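Local coordinates for AlyGC (Glaciecola chathamensis, PDB 5GKD), which cleaves alginate as a family 6 polysaccharide lyase, probably by calcium-assisted beta-elimination on the surface of a parallel beta-helix, at residues 87-90 with 91-94; 132-135 with 136-139; 164-168 with 169-173; 415-419 with 420-424. All blocks are in the same frame, centred on the assembly; numbering follows the deposited sequence.

Contact 1: 87-90 with 91-94. With PO4 (phosphate ion), chain G.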
loop_
_atom_site.group_PDB
_atom_site.type_symbol
_atom_site.label_atom_id
_atom_site.label_comp_id
_atom_site.label_asym_id
_atom_site.label_seq_id
_atom_site.Cartn_x
_atom_site.Cartn_y
_atom_site.Cartn_z
ATOM N N THR A 87 11.454 -14.105 12.761
ATOM C CA THR A 87 10.952 -15.409 12.344
ATOM C C THR A 87 9.434 -15.454 12.521
ATOM O O THR A 87 8.757 -14.412 12.526
ATOM C CB THR A 87 11.671 -16.535 13.110
ATOM O OG1 THR A 87 11.424 -16.418 14.509
ATOM C CG2 THR A 87 13.180 -16.487 12.874
ATOM N N GLY A 88 8.896 -16.661 12.655
ATOM C CA GLY A 88 7.472 -16.802 12.850
ATOM C C GLY A 88 7.009 -16.555 14.264
ATOM O O GLY A 88 5.809 -16.370 14.477
ATOM N N GLU A 89 7.930 -16.534 15.233
ATOM C CA GLU A 89 7.560 -16.513 16.645
ATOM C C GLU A 89 8.599 -15.742 17.441
ATOM O O GLU A 89 9.785 -15.785 17.131
ATOM C CB GLU A 89 7.459 -17.921 17.257
ATOM C CG GLU A 89 6.826 -18.975 16.394
ATOM C CD GLU A 89 7.750 -19.552 15.349
ATOM O OE1 GLU A 89 8.977 -19.611 15.586
ATOM O OE2 GLU A 89 7.232 -19.948 14.284
ATOM N N VAL A 90 8.144 -15.088 18.506
ATOM C CA VAL A 90 9.071 -14.462 19.448
ATOM C C VAL A 90 9.695 -15.499 20.367
ATOM O O VAL A 90 10.920 -15.551 20.519
ATOM C CB VAL A 90 8.354 -13.373 20.258
ATOM C CG1 VAL A 90 9.347 -12.674 21.175
ATOM C CG2 VAL A 90 7.684 -12.397 19.322
ATOM N N ILE A 91 8.859 -16.312 21.016
ATOM C CA ILE A 91 9.285 -17.373 21.925
ATOM C C ILE A 91 8.740 -18.700 21.414
ATOM O O ILE A 91 7.522 -18.876 21.308
ATOM C CB ILE A 91 8.789 -17.137 23.354
ATOM C CG1 ILE A 91 9.269 -15.800 23.900
ATOM C CG2 ILE A 91 9.232 -18.293 24.265
ATOM C CD1 ILE A 91 8.748 -15.547 25.288
ATOM N N ALA A 92 9.627 -19.649 21.145
ATOM C CA ALA A 92 9.230 -20.968 20.664
ATOM C C ALA A 92 9.896 -22.054 21.490
ATOM O O ALA A 92 11.102 -21.992 21.761
ATOM C CB ALA A 92 9.598 -21.162 19.200
ATOM N N PHE A 93 9.109 -23.058 21.875
ATOM C CA PHE A 93 9.611 -24.207 22.617
ATOM C C PHE A 93 10.162 -25.269 21.670
ATOM O O PHE A 93 9.850 -26.460 21.777
ATOM C CB PHE A 93 8.505 -24.781 23.501
ATOM C CG PHE A 93 8.230 -23.979 24.742
ATOM C CD1 PHE A 93 7.470 -22.816 24.686
ATOM C CD2 PHE A 93 8.693 -24.412 25.973
ATOM C CE1 PHE A 93 7.213 -22.094 25.826
ATOM C CE2 PHE A 93 8.423 -23.692 27.120
ATOM C CZ PHE A 93 7.692 -22.527 27.040
ATOM N N ARG A 94 10.968 -24.831 20.714
ATOM C CA ARG A 94 11.666 -25.721 19.800
ATOM C C ARG A 94 12.781 -24.937 19.128
ATOM O O ARG A 94 12.744 -23.702 19.054
ATOM C CB ARG A 94 10.729 -26.309 18.733
ATOM C CG ARG A 94 10.397 -25.317 17.653
ATOM C CD ARG A 94 9.423 -25.833 16.614
ATOM N NE ARG A 94 9.194 -24.798 15.623
ATOM C CZ ARG A 94 8.550 -24.971 14.473
ATOM N NH1 ARG A 94 8.407 -23.947 13.654
ATOM N NH2 ARG A 94 8.040 -26.152 14.144
HETATM P P PO4 G . 5.072 -24.357 12.206
HETATM O O1 PO4 G . 4.857 -25.108 13.501
HETATM O O2 PO4 G . 6.463 -24.580 11.648
HETATM O O3 PO4 G . 4.844 -22.891 12.482
HETATM O O4 PO4 G . 4.087 -24.838 11.167
HETATM O O HOH W 1 9.651 -22.322 15.671
#

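Contact 2: 132-135 with 136-139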
loop_
_atom_site.group_PDB
_atom_site.type_symbol
_atom_site.label_atom_id
_atom_site.label_comp_id
_atom_site.label_asym_id
_atom_site.label_seq_id
_atom_site.Cartn_x
_atom_site.Cartn_y
_atom_site.Cartn_z
ATOM N N HIS A 132 5.097 -31.430 28.523
ATOM C CA HIS A 132 5.391 -31.097 29.921
ATOM C C HIS A 132 6.143 -29.776 30.066
ATOM O O HIS A 132 6.981 -29.620 30.944
ATOM C CB HIS A 132 6.157 -32.228 30.595
ATOM C CG HIS A 132 5.409 -33.521 30.597
ATOM N ND1 HIS A 132 4.284 -33.721 31.368
ATOM C CD2 HIS A 132 5.597 -34.665 29.895
ATOM C CE1 HIS A 132 3.827 -34.942 31.155
ATOM N NE2 HIS A 132 4.595 -35.528 30.255
ATOM N N ASN A 133 5.815 -28.808 29.229
ATOM C CA ASN A 133 6.341 -27.468 29.403
ATOM C C ASN A 133 5.417 -26.620 30.273
ATOM O O ASN A 133 4.255 -26.956 30.514
ATOM C CB ASN A 133 6.563 -26.822 28.038
ATOM C CG ASN A 133 7.680 -27.505 27.280
ATOM O OD1 ASN A 133 8.663 -27.915 27.890
ATOM N ND2 ASN A 133 7.531 -27.656 25.964
ATOM N N ARG A 134 5.952 -25.494 30.736
ATOM C CA ARG A 134 5.197 -24.562 31.556
ATOM C C ARG A 134 5.477 -23.135 31.107
ATOM O O ARG A 134 6.631 -22.759 30.874
ATOM C CB ARG A 134 5.541 -24.719 33.042
ATOM C CG ARG A 134 4.658 -23.873 33.947
ATOM C CD ARG A 134 4.918 -24.145 35.421
ATOM N NE ARG A 134 4.214 -23.193 36.250
ATOM C CZ ARG A 134 4.475 -22.975 37.528
ATOM N NH1 ARG A 134 5.434 -23.663 38.129
ATOM N NH2 ARG A 134 3.780 -22.070 38.204
ATOM N N PHE A 135 4.417 -22.347 30.983
ATOM C CA PHE A 135 4.515 -20.926 30.665
ATOM C C PHE A 135 3.708 -20.168 31.723
ATOM O O PHE A 135 2.471 -20.136 31.665
ATOM C CB PHE A 135 4.011 -20.673 29.246
ATOM C CG PHE A 135 4.161 -19.260 28.785
ATOM C CD1 PHE A 135 5.326 -18.837 28.154
ATOM C CD2 PHE A 135 3.119 -18.357 28.939
ATOM C CE1 PHE A 135 5.464 -17.527 27.720
ATOM C CE2 PHE A 135 3.243 -17.059 28.491
ATOM C CZ PHE A 135 4.413 -16.645 27.882
ATOM N N ASP A 136 4.408 -19.555 32.685
ATOM C CA ASP A 136 3.765 -19.024 33.882
ATOM C C ASP A 136 4.352 -17.684 34.311
ATOM O O ASP A 136 5.521 -17.386 34.062
ATOM C CB ASP A 136 3.889 -20.009 35.048
ATOM C CG ASP A 136 5.317 -20.126 35.534
ATOM O OD1 ASP A 136 6.064 -20.910 34.936
ATOM O OD2 ASP A 136 5.707 -19.416 36.487
ATOM N N HIS A 137 3.515 -16.885 34.992
ATOM C CA HIS A 137 3.909 -15.586 35.542
ATOM C C HIS A 137 4.563 -14.703 34.478
ATOM O O HIS A 137 5.498 -13.954 34.750
ATOM C CB HIS A 137 4.822 -15.749 36.770
ATOM C CG HIS A 137 4.148 -16.417 37.940
ATOM N ND1 HIS A 137 4.118 -17.790 38.105
ATOM C CD2 HIS A 137 3.455 -15.900 38.986
ATOM C CE1 HIS A 137 3.445 -18.088 39.203
ATOM N NE2 HIS A 137 3.031 -16.962 39.756
ATOM N N ASN A 138 4.048 -14.768 33.257
ATOM C CA ASN A 138 4.526 -13.914 32.182
ATOM C C ASN A 138 3.552 -12.754 31.943
ATOM O O ASN A 138 2.456 -12.690 32.515
ATOM C CB ASN A 138 4.754 -14.743 30.912
ATOM C CG ASN A 138 5.789 -15.816 31.118
ATOM O OD1 ASN A 138 6.956 -15.523 31.402
ATOM N ND2 ASN A 138 5.377 -17.073 30.994
ATOM N N HIS A 139 3.977 -11.822 31.091
ATOM C CA HIS A 139 3.286 -10.541 30.917
ATOM C C HIS A 139 3.352 -10.185 29.431
ATOM O O HIS A 139 4.397 -9.735 28.945
ATOM C CB HIS A 139 3.943 -9.491 31.807
ATOM C CG HIS A 139 3.406 -8.100 31.669
ATOM N ND1 HIS A 139 3.123 -7.312 32.765
ATOM C CD2 HIS A 139 3.174 -7.328 30.580
ATOM C CE1 HIS A 139 2.704 -6.127 32.357
ATOM N NE2 HIS A 139 2.735 -6.108 31.035
#

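Contact 3: 164-168 with 169-173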
loop_
_atom_site.group_PDB
_atom_site.type_symbol
_atom_site.label_atom_id
_atom_site.label_comp_id
_atom_site.label_asym_id
_atom_site.label_seq_id
_atom_site.Cartn_x
_atom_site.Cartn_y
_atom_site.Cartn_z
ATOM N N HIS A 164 0.879 -29.614 28.966
ATOM C CA HIS A 164 1.449 -28.290 29.171
ATOM C C HIS A 164 0.631 -27.534 30.206
ATOM O O HIS A 164 -0.582 -27.718 30.320
ATOM C CB HIS A 164 1.475 -27.491 27.859
ATOM C CG HIS A 164 2.449 -28.001 26.840
ATOM N ND1 HIS A 164 3.691 -28.491 27.167
ATOM C CD2 HIS A 164 2.360 -28.079 25.489
ATOM C CE1 HIS A 164 4.330 -28.845 26.064
ATOM N NE2 HIS A 164 3.535 -28.622 25.034
ATOM N N ARG A 165 1.301 -26.682 30.969
ATOM C CA ARG A 165 0.661 -25.876 31.999
ATOM C C ARG A 165 0.866 -24.391 31.700
ATOM O O ARG A 165 2.006 -23.926 31.577
ATOM C CB ARG A 165 1.206 -26.235 33.378
ATOM C CG ARG A 165 0.553 -25.439 34.486
ATOM C CD ARG A 165 1.064 -25.799 35.885
ATOM N NE ARG A 165 0.407 -24.949 36.870
ATOM C CZ ARG A 165 0.855 -24.713 38.096
ATOM N NH1 ARG A 165 1.986 -25.267 38.522
ATOM N NH2 ARG A 165 0.166 -23.911 38.889
ATOM N N ILE A 166 -0.237 -23.653 31.583
ATOM C CA ILE A 166 -0.220 -22.228 31.266
ATOM C C ILE A 166 -0.955 -21.506 32.385
ATOM O O ILE A 166 -2.187 -21.562 32.460
ATOM C CB ILE A 166 -0.852 -21.948 29.897
ATOM C CG1 ILE A 166 -0.118 -22.751 28.813
ATOM C CG2 ILE A 166 -0.895 -20.438 29.620
ATOM C CD1 ILE A 166 -0.842 -22.845 27.485
ATOM N N ASP A 167 -0.212 -20.847 33.275
ATOM C CA ASP A 167 -0.824 -20.421 34.522
ATOM C C ASP A 167 -0.261 -19.091 34.984
ATOM O O ASP A 167 0.893 -18.761 34.719
ATOM C CB ASP A 167 -0.638 -21.471 35.628
ATOM C CG ASP A 167 0.810 -21.634 36.048
ATOM O OD1 ASP A 167 1.526 -22.391 35.384
ATOM O OD2 ASP A 167 1.235 -21.009 37.042
ATOM N N HIS A 168 -1.106 -18.334 35.688
ATOM C CA HIS A 168 -0.708 -17.094 36.353
ATOM C C HIS A 168 -0.106 -16.078 35.396
ATOM O O HIS A 168 0.736 -15.278 35.792
ATOM C CB HIS A 168 0.279 -17.376 37.488
ATOM C CG HIS A 168 -0.302 -18.179 38.602
ATOM N ND1 HIS A 168 -0.175 -19.550 38.676
ATOM C CD2 HIS A 168 -1.035 -17.808 39.677
ATOM C CE1 HIS A 168 -0.792 -19.984 39.759
ATOM N NE2 HIS A 168 -1.324 -18.947 40.379
ATOM N N ASN A 169 -0.509 -16.090 34.136
ATOM C CA ASN A 169 -0.011 -15.114 33.184
ATOM C C ASN A 169 -0.931 -13.902 33.142
ATOM O O ASN A 169 -2.143 -14.002 33.380
ATOM C CB ASN A 169 0.104 -15.723 31.795
ATOM C CG ASN A 169 1.120 -16.843 31.748
ATOM O OD1 ASN A 169 2.313 -16.600 31.898
ATOM N ND2 ASN A 169 0.655 -18.073 31.547
ATOM N N TYR A 170 -0.340 -12.744 32.883
ATOM C CA TYR A 170 -1.096 -11.531 32.599
ATOM C C TYR A 170 -1.168 -11.390 31.092
ATOM O O TYR A 170 -0.167 -11.076 30.441
ATOM C CB TYR A 170 -0.464 -10.299 33.234
ATOM C CG TYR A 170 -1.170 -8.985 32.892
ATOM C CD1 TYR A 170 -2.488 -8.755 33.274
ATOM C CD2 TYR A 170 -0.498 -7.974 32.214
ATOM C CE1 TYR A 170 -3.126 -7.557 32.975
ATOM C CE2 TYR A 170 -1.114 -6.783 31.912
ATOM C CZ TYR A 170 -2.432 -6.578 32.281
ATOM O OH TYR A 170 -3.036 -5.387 31.967
ATOM N N PHE A 171 -2.342 -11.656 30.538
ATOM C CA PHE A 171 -2.619 -11.338 29.146
ATOM C C PHE A 171 -3.241 -9.951 29.145
ATOM O O PHE A 171 -4.450 -9.791 29.358
ATOM C CB PHE A 171 -3.520 -12.388 28.508
ATOM C CG PHE A 171 -2.878 -13.756 28.398
ATOM C CD1 PHE A 171 -1.917 -14.012 27.441
ATOM C CD2 PHE A 171 -3.248 -14.787 29.247
ATOM C CE1 PHE A 171 -1.322 -15.272 27.336
ATOM C CE2 PHE A 171 -2.652 -16.050 29.139
ATOM C CZ PHE A 171 -1.692 -16.283 28.187
ATOM N N GLY A 172 -2.395 -8.940 28.927
ATOM C CA GLY A 172 -2.818 -7.569 28.938
ATOM C C GLY A 172 -3.556 -7.177 27.678
ATOM O O GLY A 172 -3.776 -7.973 26.773
ATOM N N PRO A 173 -3.941 -5.909 27.625
ATOM C CA PRO A 173 -4.774 -5.410 26.521
ATOM C C PRO A 173 -4.244 -5.755 25.132
ATOM O O PRO A 173 -3.069 -5.568 24.820
ATOM C CB PRO A 173 -4.781 -3.897 26.759
ATOM C CG PRO A 173 -4.691 -3.769 28.280
ATOM C CD PRO A 173 -3.797 -4.923 28.719
#

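Contact 4: 415-419 with 420-424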
loop_
_atom_site.group_PDB
_atom_site.type_symbol
_atom_site.label_atom_id
_atom_site.label_comp_id
_atom_site.label_asym_id
_atom_site.label_seq_id
_atom_site.Cartn_x
_atom_site.Cartn_y
_atom_site.Cartn_z
ATOM N N GLU A 415 -12.442 -18.362 44.213
ATOM C CA GLU A 415 -11.567 -17.249 44.577
ATOM C C GLU A 415 -10.897 -16.735 43.310
ATOM O O GLU A 415 -9.835 -17.224 42.912
ATOM C CB GLU A 415 -10.532 -17.674 45.618
ATOM C CG GLU A 415 -11.161 -18.177 46.907
ATOM C CD GLU A 415 -10.172 -18.280 48.049
ATOM O OE1 GLU A 415 -10.527 -17.869 49.179
ATOM O OE2 GLU A 415 -9.045 -18.772 47.822
ATOM N N PRO A 416 -11.513 -15.766 42.638
ATOM C CA PRO A 416 -10.962 -15.261 41.375
ATOM C C PRO A 416 -9.566 -14.704 41.572
ATOM O O PRO A 416 -9.322 -13.917 42.486
ATOM C CB PRO A 416 -11.942 -14.145 40.980
ATOM C CG PRO A 416 -13.182 -14.430 41.744
ATOM C CD PRO A 416 -12.771 -15.099 43.007
ATOM N N ILE A 417 -8.652 -15.091 40.683
ATOM C CA ILE A 417 -7.312 -14.523 40.729
ATOM C C ILE A 417 -7.376 -13.033 40.415
ATOM O O ILE A 417 -8.173 -12.584 39.579
ATOM C CB ILE A 417 -6.367 -15.275 39.777
ATOM C CG1 ILE A 417 -4.919 -14.867 40.050
ATOM C CG2 ILE A 417 -6.740 -15.072 38.325
ATOM C CD1 ILE A 417 -3.992 -16.046 40.125
ATOM N N GLY A 418 -6.565 -12.255 41.123
ATOM C CA GLY A 418 -6.551 -10.822 40.943
ATOM C C GLY A 418 -5.545 -10.355 39.906
ATOM O O GLY A 418 -4.616 -11.063 39.555
ATOM N N LYS A 419 -5.757 -9.139 39.409
ATOM C CA LYS A 419 -4.846 -8.577 38.421
ATOM C C LYS A 419 -3.424 -8.458 38.968
ATOM O O LYS A 419 -2.459 -8.574 38.207
ATOM C CB LYS A 419 -5.356 -7.211 37.953
ATOM C CG LYS A 419 -4.535 -6.547 36.841
ATOM C CD LYS A 419 -5.230 -5.288 36.355
ATOM C CE LYS A 419 -4.496 -4.636 35.216
ATOM N NZ LYS A 419 -5.100 -3.312 34.860
ATOM N N ASP A 420 -3.267 -8.230 40.274
ATOM C CA ASP A 420 -1.934 -8.082 40.839
ATOM C C ASP A 420 -1.379 -9.380 41.406
ATOM O O ASP A 420 -0.300 -9.369 41.996
ATOM C CB ASP A 420 -1.914 -6.971 41.900
ATOM C CG ASP A 420 -3.104 -7.011 42.828
ATOM O OD1 ASP A 420 -3.430 -8.092 43.375
ATOM O OD2 ASP A 420 -3.718 -5.939 43.021
ATOM N N GLU A 421 -2.057 -10.501 41.208
ATOM C CA GLU A 421 -1.511 -11.800 41.570
ATOM C C GLU A 421 -0.983 -12.551 40.369
ATOM O O GLU A 421 -0.733 -13.748 40.449
ATOM C CB GLU A 421 -2.567 -12.649 42.254
ATOM C CG GLU A 421 -3.210 -11.975 43.435
ATOM C CD GLU A 421 -4.330 -12.803 43.980
ATOM O OE1 GLU A 421 -4.090 -13.612 44.890
ATOM O OE2 GLU A 421 -5.444 -12.684 43.457
ATOM N N VAL A 422 -0.814 -11.866 39.260
ATOM C CA VAL A 422 -0.507 -12.479 37.990
ATOM C C VAL A 422 0.588 -11.638 37.340
ATOM O O VAL A 422 0.781 -10.474 37.682
ATOM C CB VAL A 422 -1.821 -12.562 37.178
ATOM C CG1 VAL A 422 -1.588 -12.453 35.814
ATOM C CG2 VAL A 422 -2.580 -13.857 37.476
ATOM N N GLY A 423 1.352 -12.241 36.436
ATOM C CA GLY A 423 2.434 -11.499 35.806
ATOM C C GLY A 423 3.668 -11.400 36.692
ATOM O O GLY A 423 3.992 -12.316 37.435
ATOM N N VAL A 424 4.362 -10.263 36.606
ATOM C CA VAL A 424 5.561 -10.001 37.397
ATOM C C VAL A 424 5.384 -8.724 38.218
ATOM O O VAL A 424 4.743 -7.760 37.793
ATOM C CB VAL A 424 6.821 -9.913 36.505
ATOM C CG1 VAL A 424 6.986 -11.183 35.729
ATOM C CG2 VAL A 424 6.727 -8.771 35.543
#

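Contact 1: 87-90 with 91-94
At a corner of the parallel beta-helix, on strand 89-92, Glu-89 and Arg-94 turn their charged ends to a common water. Glu-89 OE1 accepts a hydrogen bond from water 1 at 2.8 Å, and the same water, lying at the guanidinium edge, accepts a hydrogen bond from Arg-94 NE at 2.5 Å, a short distance. The charges do not meet directly: Glu-89 OE2 stays 4.2 Å from Arg-94 NH1, oblique to the guanidinium plane. A bend at chi2 (80°) folds the glutamate back, so that its OE1 also passes 4.0 Å from Ala-92 CB. This strand lies in the same run of parallel strands as 214-219, which carries the calcium ligand Glu-214. A phosphate ion, probably from the crystallisation liquor, sits beside the guanidinium of Arg-94. Arg-94 NH1 donates to phosphate O2 at 2.9 Å and 156°, while NH2 adds only a weak bond to that oxygen; Arg-153 and Tyr-129 also bind the ion. A leucine at Arg-94 would probably leave water 1 without its NE donor and the carboxylate of Glu-89 without its nearby positive charge, and weaken the hold on the anion. Facing the interior, Val-90 CG1 and Ile-91 CG1 meet at 4.1 Å as the chain turns, and both side chains pack against Ile-111 of strand 105-112.

Contact 2: 132-135 with 136-139
The amide nitrogen of Asn-138 sits squarely over the ring of Phe-135: ND2 lies 3.0 Å above the plane at its centre, about equally far from all six carbons, with the amide tilted 39° from the ring. Phe-135 CG stands anti to the backbone N (chi1 -176°), which sets the ring beside the carbonyl carbon, where ND2 of Asn-138 comes over its face. The amide is not left to the ring alone, since ND2 also bonds to Val-106 O and OD1 receives Val-109 N. On the other flank, Arg-134 runs out extended and presents a guanidinium face to Asp-136. The NE to OD1 distance is 3.2 Å, but the oxygen lies well out of the guanidinium plane, so this salt bridge is one of charge without an N-H aimed at it; Arg-134 NE finds its stronger partner in Asp-167, and Asp-136 OD1 has a second one in Arg-105. The other carboxylate oxygen, OD2, uses its anti lone pair for His-137 ND1 at 2.8 Å, a nearly straight bond of 165° lying in the imidazole plane, and also meets Thr-107 OG1. His-137, Thr-107 and the Arg-105 salt bridge together should hold the carboxylate from turning. The whole unit occupies the bend in strand 134-141, between strand 105-112 in the turn before it and strand 165-167 in the turn after, where the ring of His-137 stacks on that of His-168.

Contact 3: 164-168 with 169-173
Asn-169 CB starts against the peptide it follows, 3.6 Å from His-168 C, and CG, anti to the carbonyl carbon (chi1 -64°), bends back over the chain to lie 3.5 Å from Asp-167 O. At the tip the two amide atoms part. OD1 accepts the backbone N-H of Asn-138, while ND2 gives its hydrogen bond to Phe-135 O and rests against the methyl Ile-166 CG2 at 3.4 Å. Near Asp-167 O, ND2 has a poor angle, so that approach is packing. An asparagine buried in a bend between strands, tied to the turn before it, is a familiar feature of parallel beta-helices of the pectate lyase type; Asn-204 continues the row by accepting the backbone N of Asn-169. A leucine in place of Asn-169 would probably leave the carbonyl of Phe-135 and the amide N-H of Asn-138 buried without their partners. Beyond the asparagine, Ile-166 CG2 also comes to the edge of the Phe-171 ring, 4.5 Å from CZ, and that ring stacks with Phe-206. On the outer side of the bend, His-168 ND1 donates to the anti lone pair of Asp-167 OD2 at 2.6 Å and 174°, almost in its ring plane. Asp-167 OD1 is 3.2 Å from Arg-165 NE, well out of the guanidinium plane, and OD2 lies over one face; Arg-165 NE also pairs with Glu-202, and Asp-167 OD1 with Arg-134.

Contact 4: 415-419 with 420-424
Glu-421 grips Gly-418 at both ends of its backbone. Its carboxylate OE2 accepts Gly-418 N at 2.6 Å and 145°, met on the anti side and 23° out of the carboxylate plane. In return Glu-421 N donates to Gly-418 O at 3.1 Å, with the donor well above the carbonyl plane, away from either lone pair. The second bond closes a type I beta turn with Lys-419 and Asp-420 at its corners, and the first, from the side chain, braces it. A CB on Gly-418 would clash with that same OE2. The turn belongs to the long loop between strands 398-400 and 441-444, which leads from the first beta-helix to the second and here lies against the outside of the first. Gly-423 N probably bonds to His-168 O on the wall of that beta-helix. Val-422 O is bonded to Lys-429 NZ, and Asp-420 O to a glycerol, probably from the crystallisation liquor. Lys-419, extended beyond CG, touches Tyr-170 and Tyr-205 and makes a long, weak ion pair with Asp-207. Ile-417 CG1 touches Val-422 CG2 at 3.6 Å, the two side chains meeting roughly perpendicular, and Glu-421 CB lies 3.9 Å from the same CG1, the glutamate stem running alongside the isoleucine in the opposite direction.

Contacts 1, 2 and 3 follow in chain order along the first beta-helix. The turn with strands 105-112 and 124-128 lies between contacts 1 and 2, while contacts 2 and 3 are on successive turns, centres about 7 Å apart, on neighbouring strands, 134-141 and 165-167 with 170-171, tied by backbone and asparagine bonds. Contact 1, about 14 Å from contact 2 between centres, belongs to a different face, that of strand 89-92, and reaches contact 2 through Phe-93. Contact 4 comes later, in the loop leading to the second beta-helix, yet folds back onto contact 3, about 10 Å away between centres, and touches contact 2. The linker packs across turns that come far earlier in the sequence.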